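Local atomic coordinates of esterase (PDB entry 3H2K), a protein that probably hydrolyses ester bonds as a secreted lipase-like serine hydrolase of the alpha/beta-hydrolase superfamily. Residues 86-91 with 232-237; 173-178 with 376-381. One frame throughout, in Å; residues are numbered along the deposited sequence.

Contacts 1 and 2 have centres about 13 Å apart and meet directly: Pro-87 CB lies 3.9 Å from Ser-176 CB. Their segments alternate along the chain, in the order 86-91, 173-178, 232-237, 376-381. The first two follow from neighbouring parallel strands of the central mixed sheet, 79-85 and 169-175. Helix 231-246 packs on the loop after 79-85, and helix 377-396 on the end of strand 169-175. The alkyl chain of one octyl glucoside passes Leu-234 and ends beside Ser-176, while a second molecule touches His-377 and Met-378, which is consistent with a hydrophobic substrate channel leading to a probable catalytic serine.

Contact 1 of 2, residues 86-91 with 232-237; sequences HPTEAL and ILLGSY. With BOG (octyl beta-D-glucopyranoside), chain B.
Thr-88 and Leu-234 approach to 8.1 Å between CA atoms, and Ala-90 and Tyr-237 to 8.0 Å, so an irregular loop meets a turn of helix at side-chain distance and the backbones do not touch. Tyr-237 bridges the gap. A chi1 of -160° swings CG away from the tyrosine's own amide nitrogen and sends the ring to the loop, where OH donates to Glu-89 O at 2.8 Å. That oxygen lies at the ring edge, near its plane, and the hydroxyl is tilted 29° from the carbonyl plane. The same ring packs on aliphatic groups: Thr-88 CG2 comes obliquely to CD1 of Tyr-237 at 3.7 Å, and Ala-90 CA to CE1 of Tyr-237 at 3.8 Å.

Leu-234 divides its methyls, CD2 touching Thr-88 CG2 at 3.9 Å while CD1 lies 3.5 Å from C4' of the octyl glucoside tail. It lies between the loop and much of that tail, consistent with lining the cleft the detergent occupies. The hydroxyl of Thr-88 is bonded to Tyr-138, whose ring stacks on Tyr-237. Helix 275-280 adds Leu-275 against Thr-88 and Ala-90, so helix 231-246 joins the loop following strand 79-85 in a largely buried cluster of aromatic and aliphatic side chains.

Contact 2 of 2, residues 173-178 with 376-381; sequences SGYSQG and AHMLTK. With BOG (octyl beta-D-glucopyranoside), chain B.
Ser-176 and His-377 are brought together by first torsions that put OG anti to the serine N (chi1 -165°) and CG likewise anti to the histidine N. Chi1 carries the imidazole across and chi2 turns NE2 to the serine, where a 2.7 Å hydrogen bond joins Ser-176 OG and His-377 NE2. OG sits in the plane of the imidazole at its edge. Through its other nitrogen, ND1, the ring bonds to Asp-336 OD2, which would fix its rotation. This chain of bonds is consistent with the catalytic triad of alpha/beta hydrolases. Ser-176 itself has a positive phi, consistent with the strained nucleophile elbow of a Gly-X-Ser-X-Gly sequence.

Tyr-175 fills the space next to the pair. Lys-381 CB stands almost squarely over one ring face, 3.7 Å from the centroid, a CH-pi contact made by the aliphatic part of the lysine; Ser-176 CB covers the opposite face. Toward His-377 the tyrosine ring is slid well aside, with planes at 30° and centroids 5.1 Å apart. Its hydroxyl comes within 3.3 Å of Met-378 CA. His-377 O, near the plane of the tyrosine ring at its edge, is gripped by Thr-380 OG1 at 2.9 Å, in the carbonyl plane, as well as by Thr-380 N; Thr-380 OG1 also bonds to Ser-206. The tail of one octyl glucoside ends here, C8' lying 3.8 Å from Ser-176 OG, consistent with a lipid chain in the acyl-binding region; a second touches His-377 and Met-378.

Strand 169-175 is hydrogen-bonded through its backbone to Gly-83 and Gly-85 on one neighbour and to Ile-205 on the other; its residues 173-175 run nearly antiparallel to helical residues 377-381 (153°), and its tip carries the serine from the sheet into helix 177-192.

Contact 1 of 2, residues 86-91 with 232-237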
loop_
_atom_site.group_PDB
_atom_site.type_symbol
_atom_site.label_atom_id
_atom_site.label_comp_id
_atom_site.label_asym_id
_atom_site.label_seq_id
_atom_site.Cartn_x
_atom_site.Cartn_y
_atom_site.Cartn_z
ATOM N N HIS A 86 3.532 -1.041 0.409
ATOM C CA HIS A 86 3.992 -0.110 -0.612
ATOM C C HIS A 86 2.829 0.296 -1.513
ATOM O O HIS A 86 1.772 -0.334 -1.496
ATOM C CB HIS A 86 5.134 -0.718 -1.445
ATOM C CG HIS A 86 4.705 -1.804 -2.386
ATOM N ND1 HIS A 86 5.053 -3.127 -2.205
ATOM C CD2 HIS A 86 3.997 -1.759 -3.539
ATOM C CE1 HIS A 86 4.581 -3.847 -3.208
ATOM N NE2 HIS A 86 3.936 -3.041 -4.031
ATOM N N PRO A 87 3.013 1.368 -2.305
ATOM C CA PRO A 87 2.001 1.893 -3.224
ATOM C C PRO A 87 1.858 1.115 -4.534
ATOM O O PRO A 87 2.577 0.146 -4.784
ATOM C CB PRO A 87 2.466 3.331 -3.448
ATOM C CG PRO A 87 3.981 3.187 -3.419
ATOM C CD PRO A 87 4.168 2.285 -2.212
ATOM N N THR A 88 0.917 1.552 -5.364
ATOM C CA THR A 88 0.664 0.911 -6.646
ATOM C C THR A 88 1.953 0.719 -7.439
ATOM O O THR A 88 2.695 1.671 -7.683
ATOM C CB THR A 88 -0.304 1.741 -7.500
ATOM O OG1 THR A 88 -1.498 1.994 -6.753
ATOM C CG2 THR A 88 -0.665 0.991 -8.782
ATOM N N GLU A 89 2.210 -0.521 -7.837
ATOM C CA GLU A 89 3.399 -0.851 -8.608
ATOM C C GLU A 89 2.993 -1.628 -9.864
ATOM O O GLU A 89 2.501 -2.756 -9.771
ATOM C CB GLU A 89 4.355 -1.693 -7.752
ATOM C CG GLU A 89 5.624 -2.112 -8.479
ATOM C CD GLU A 89 6.426 -0.915 -8.956
ATOM O OE1 GLU A 89 7.111 -0.288 -8.118
ATOM O OE2 GLU A 89 6.353 -0.596 -10.166
ATOM N N ALA A 90 3.197 -1.022 -11.031
ATOM C CA ALA A 90 2.856 -1.660 -12.305
ATOM C C ALA A 90 4.032 -2.408 -12.945
ATOM O O ALA A 90 3.841 -3.199 -13.875
ATOM C CB ALA A 90 2.305 -0.616 -13.282
ATOM N N LEU A 91 5.244 -2.158 -12.461
ATOM C CA LEU A 91 6.420 -2.838 -12.999
ATOM C C LEU A 91 6.513 -4.187 -12.291
ATOM O O LEU A 91 6.813 -4.250 -11.096
ATOM C CB LEU A 91 7.684 -2.009 -12.743
ATOM C CG LEU A 91 8.947 -2.493 -13.466
ATOM C CD1 LEU A 91 8.715 -2.426 -14.983
ATOM C CD2 LEU A 91 10.145 -1.625 -13.072
ATOM N N ILE A 232 -7.324 6.694 -15.005
ATOM C CA ILE A 232 -7.437 5.727 -16.088
ATOM C C ILE A 232 -6.419 4.617 -15.873
ATOM O O ILE A 232 -6.717 3.447 -16.101
ATOM C CB ILE A 232 -7.204 6.385 -17.465
ATOM C CG1 ILE A 232 -8.357 7.340 -17.781
ATOM C CG2 ILE A 232 -7.098 5.320 -18.544
ATOM C CD1 ILE A 232 -9.705 6.668 -17.903
ATOM N N LEU A 233 -5.215 4.983 -15.440
ATOM C CA LEU A 233 -4.188 3.978 -15.184
ATOM C C LEU A 233 -4.566 3.138 -13.959
ATOM O O LEU A 233 -4.500 1.907 -13.992
ATOM C CB LEU A 233 -2.820 4.619 -14.919
ATOM C CG LEU A 233 -1.981 5.350 -15.973
ATOM C CD1 LEU A 233 -1.955 4.563 -17.278
ATOM C CD2 LEU A 233 -2.536 6.742 -16.185
ATOM N N LEU A 234 -4.960 3.805 -12.876
ATOM C CA LEU A 234 -5.312 3.092 -11.650
ATOM C C LEU A 234 -6.588 2.259 -11.810
ATOM O O LEU A 234 -6.655 1.132 -11.332
ATOM C CB LEU A 234 -5.441 4.083 -10.483
ATOM C CG LEU A 234 -4.150 4.856 -10.154
ATOM C CD1 LEU A 234 -4.378 5.789 -8.951
ATOM C CD2 LEU A 234 -3.024 3.874 -9.847
ATOM N N GLY A 235 -7.583 2.807 -12.502
ATOM C CA GLY A 235 -8.821 2.074 -12.717
ATOM C C GLY A 235 -8.627 0.877 -13.633
ATOM O O GLY A 235 -9.233 -0.176 -13.433
ATOM N N SER A 236 -7.780 1.030 -14.644
ATOM C CA SER A 236 -7.520 -0.063 -15.571
ATOM C C SER A 236 -6.794 -1.195 -14.849
ATOM O O SER A 236 -7.077 -2.374 -15.076
ATOM C CB SER A 236 -6.696 0.439 -16.758
ATOM O OG SER A 236 -7.434 1.416 -17.483
ATOM N N TYR A 237 -5.863 -0.835 -13.971
ATOM C CA TYR A 237 -5.120 -1.828 -13.200
ATOM C C TYR A 237 -6.142 -2.578 -12.337
ATOM O O TYR A 237 -6.123 -3.806 -12.253
ATOM C CB TYR A 237 -4.081 -1.121 -12.315
ATOM C CG TYR A 237 -2.932 -1.978 -11.804
ATOM C CD1 TYR A 237 -1.752 -1.380 -11.349
ATOM C CD2 TYR A 237 -3.005 -3.374 -11.796
ATOM C CE1 TYR A 237 -0.670 -2.143 -10.908
ATOM C CE2 TYR A 237 -1.923 -4.155 -11.355
ATOM C CZ TYR A 237 -0.759 -3.527 -10.917
ATOM O OH TYR A 237 0.325 -4.275 -10.521
HETATM C C1 BOG B . -11.160 7.633 -12.111
HETATM O O1 BOG B . -10.079 7.793 -11.182
HETATM C C2 BOG B . -10.972 8.570 -13.305
HETATM O O2 BOG B . -10.918 9.931 -12.867
HETATM C C3 BOG B . -12.132 8.389 -14.285
HETATM O O3 BOG B . -11.890 9.171 -15.458
HETATM C C4 BOG B . -12.251 6.914 -14.674
HETATM O O4 BOG B . -13.459 6.734 -15.418
HETATM C C5 BOG B . -12.301 6.031 -13.425
HETATM O O5 BOG B . -11.164 6.277 -12.584
HETATM C C6 BOG B . -12.255 4.562 -13.851
HETATM O O6 BOG B . -11.023 4.306 -14.528
HETATM C "C1'" BOG B . -10.254 6.889 -10.081
HETATM C "C2'" BOG B . -8.923 6.782 -9.333
HETATM C "C3'" BOG B . -9.003 5.800 -8.163
HETATM C "C4'" BOG B . -7.614 5.623 -7.546
HETATM C "C5'" BOG B . -7.608 4.602 -6.407
HETATM C "C6'" BOG B . -6.176 4.379 -5.915
HETATM C "C7'" BOG B . -6.119 3.297 -4.836
HETATM C "C8'" BOG B . -4.674 3.029 -4.410
#

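Contact 2 of 2, residues 173-178 with 376-381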
loop_
_atom_site.group_PDB
_atom_site.type_symbol
_atom_site.label_atom_id
_atom_site.label_comp_id
_atom_site.label_asym_id
_atom_site.label_seq_id
_atom_site.Cartn_x
_atom_site.Cartn_y
_atom_site.Cartn_z
ATOM N N SER A 173 1.497 0.344 8.681
ATOM C CA SER A 173 1.416 1.609 7.967
ATOM C C SER A 173 1.537 1.289 6.487
ATOM O O SER A 173 1.910 0.180 6.115
ATOM C CB SER A 173 2.537 2.554 8.405
ATOM O OG SER A 173 2.256 3.873 7.973
ATOM N N GLY A 174 1.216 2.254 5.639
ATOM C CA GLY A 174 1.282 2.019 4.209
ATOM C C GLY A 174 0.757 3.246 3.505
ATOM O O GLY A 174 -0.036 3.991 4.072
ATOM N N TYR A 175 1.178 3.448 2.264
ATOM C CA TYR A 175 0.769 4.626 1.513
ATOM C C TYR A 175 0.077 4.280 0.192
ATOM O O TYR A 175 0.512 3.377 -0.518
ATOM C CB TYR A 175 2.012 5.494 1.281
ATOM C CG TYR A 175 1.990 6.324 0.018
ATOM C CD1 TYR A 175 1.164 7.439 -0.099
ATOM C CD2 TYR A 175 2.796 5.984 -1.066
ATOM C CE1 TYR A 175 1.141 8.196 -1.276
ATOM C CE2 TYR A 175 2.781 6.730 -2.242
ATOM C CZ TYR A 175 1.953 7.834 -2.341
ATOM O OH TYR A 175 1.946 8.575 -3.502
ATOM N N SER A 176 -1.006 5.001 -0.107
ATOM C CA SER A 176 -1.788 4.821 -1.333
ATOM C C SER A 176 -2.402 3.411 -1.339
ATOM O O SER A 176 -3.223 3.095 -0.477
ATOM C CB SER A 176 -0.886 5.050 -2.553
ATOM O OG SER A 176 -1.650 5.215 -3.733
ATOM N N GLN A 177 -2.040 2.567 -2.301
ATOM C CA GLN A 177 -2.574 1.204 -2.271
ATOM C C GLN A 177 -2.115 0.615 -0.932
ATOM O O GLN A 177 -2.796 -0.215 -0.332
ATOM C CB GLN A 177 -2.006 0.350 -3.407
ATOM C CG GLN A 177 -2.483 -1.109 -3.352
ATOM C CD GLN A 177 -1.665 -2.041 -4.232
ATOM O OE1 GLN A 177 -1.877 -3.255 -4.228
ATOM N NE2 GLN A 177 -0.728 -1.481 -4.985
ATOM N N GLY A 178 -0.946 1.066 -0.475
ATOM C CA GLY A 178 -0.389 0.599 0.783
ATOM C C GLY A 178 -1.252 0.946 1.984
ATOM O O GLY A 178 -1.163 0.293 3.023
ATOM N N ALA A 376 -0.940 16.052 -5.570
ATOM C CA ALA A 376 -0.711 16.237 -4.139
ATOM C C ALA A 376 -0.633 14.876 -3.432
ATOM O O ALA A 376 -0.165 14.779 -2.293
ATOM C CB ALA A 376 -1.826 17.080 -3.540
ATOM N N HIS A 377 -1.098 13.832 -4.118
ATOM C CA HIS A 377 -1.086 12.474 -3.577
ATOM C C HIS A 377 0.337 12.010 -3.234
ATOM O O HIS A 377 0.578 11.491 -2.144
ATOM C CB HIS A 377 -1.722 11.510 -4.590
ATOM C CG HIS A 377 -1.895 10.111 -4.080
ATOM N ND1 HIS A 377 -2.703 9.805 -3.005
ATOM C CD2 HIS A 377 -1.362 8.937 -4.496
ATOM C CE1 HIS A 377 -2.660 8.503 -2.781
ATOM N NE2 HIS A 377 -1.853 7.953 -3.672
ATOM N N MET A 378 1.278 12.204 -4.153
ATOM C CA MET A 378 2.654 11.782 -3.914
ATOM C C MET A 378 3.339 12.531 -2.768
ATOM O O MET A 378 4.345 12.059 -2.230
ATOM C CB MET A 378 3.496 11.930 -5.188
ATOM C CG MET A 378 3.122 10.971 -6.319
ATOM S SD MET A 378 1.522 11.340 -7.085
ATOM C CE MET A 378 2.019 12.475 -8.395
ATOM N N LEU A 379 2.795 13.684 -2.390
ATOM C CA LEU A 379 3.375 14.478 -1.309
ATOM C C LEU A 379 3.008 13.964 0.081
ATOM O O LEU A 379 3.723 14.224 1.046
ATOM C CB LEU A 379 2.940 15.944 -1.426
ATOM C CG LEU A 379 3.349 16.743 -2.670
ATOM C CD1 LEU A 379 2.804 18.159 -2.552
ATOM C CD2 LEU A 379 4.867 16.771 -2.812
ATOM N N THR A 380 1.899 13.237 0.187
ATOM C CA THR A 380 1.453 12.726 1.484
ATOM C C THR A 380 2.285 11.559 2.002
ATOM O O THR A 380 2.284 11.277 3.198
ATOM C CB THR A 380 -0.029 12.272 1.448
ATOM O OG1 THR A 380 -0.161 11.117 0.611
ATOM C CG2 THR A 380 -0.916 13.389 0.917
ATOM N N LYS A 381 2.987 10.874 1.108
ATOM C CA LYS A 381 3.810 9.742 1.515
ATOM C C LYS A 381 4.755 10.121 2.662
ATOM O O LYS A 381 4.572 9.679 3.800
ATOM C CB LYS A 381 4.621 9.227 0.325
ATOM C CG LYS A 381 5.534 8.057 0.648
ATOM C CD LYS A 381 6.413 7.722 -0.549
ATOM C CE LYS A 381 7.368 6.588 -0.244
ATOM N NZ LYS A 381 8.267 6.300 -1.399
HETATM C C1 BOG B . -11.160 7.633 -12.111
HETATM O O1 BOG B . -10.079 7.793 -11.182
HETATM C C2 BOG B . -10.972 8.570 -13.305
HETATM O O2 BOG B . -10.918 9.931 -12.867
HETATM C C3 BOG B . -12.132 8.389 -14.285
HETATM O O3 BOG B . -11.890 9.171 -15.458
HETATM C C4 BOG B . -12.251 6.914 -14.674
HETATM O O4 BOG B . -13.459 6.734 -15.418
HETATM C C5 BOG B . -12.301 6.031 -13.425
HETATM O O5 BOG B . -11.164 6.277 -12.584
HETATM C C6 BOG B . -12.255 4.562 -13.851
HETATM O O6 BOG B . -11.023 4.306 -14.528
HETATM C "C1'" BOG B . -10.254 6.889 -10.081
HETATM C "C2'" BOG B . -8.923 6.782 -9.333
HETATM C "C3'" BOG B . -9.003 5.800 -8.163
HETATM C "C4'" BOG B . -7.614 5.623 -7.546
HETATM C "C5'" BOG B . -7.608 4.602 -6.407
HETATM C "C6'" BOG B . -6.176 4.379 -5.915
HETATM C "C7'" BOG B . -6.119 3.297 -4.836
HETATM C "C8'" BOG B . -4.674 3.029 -4.410
#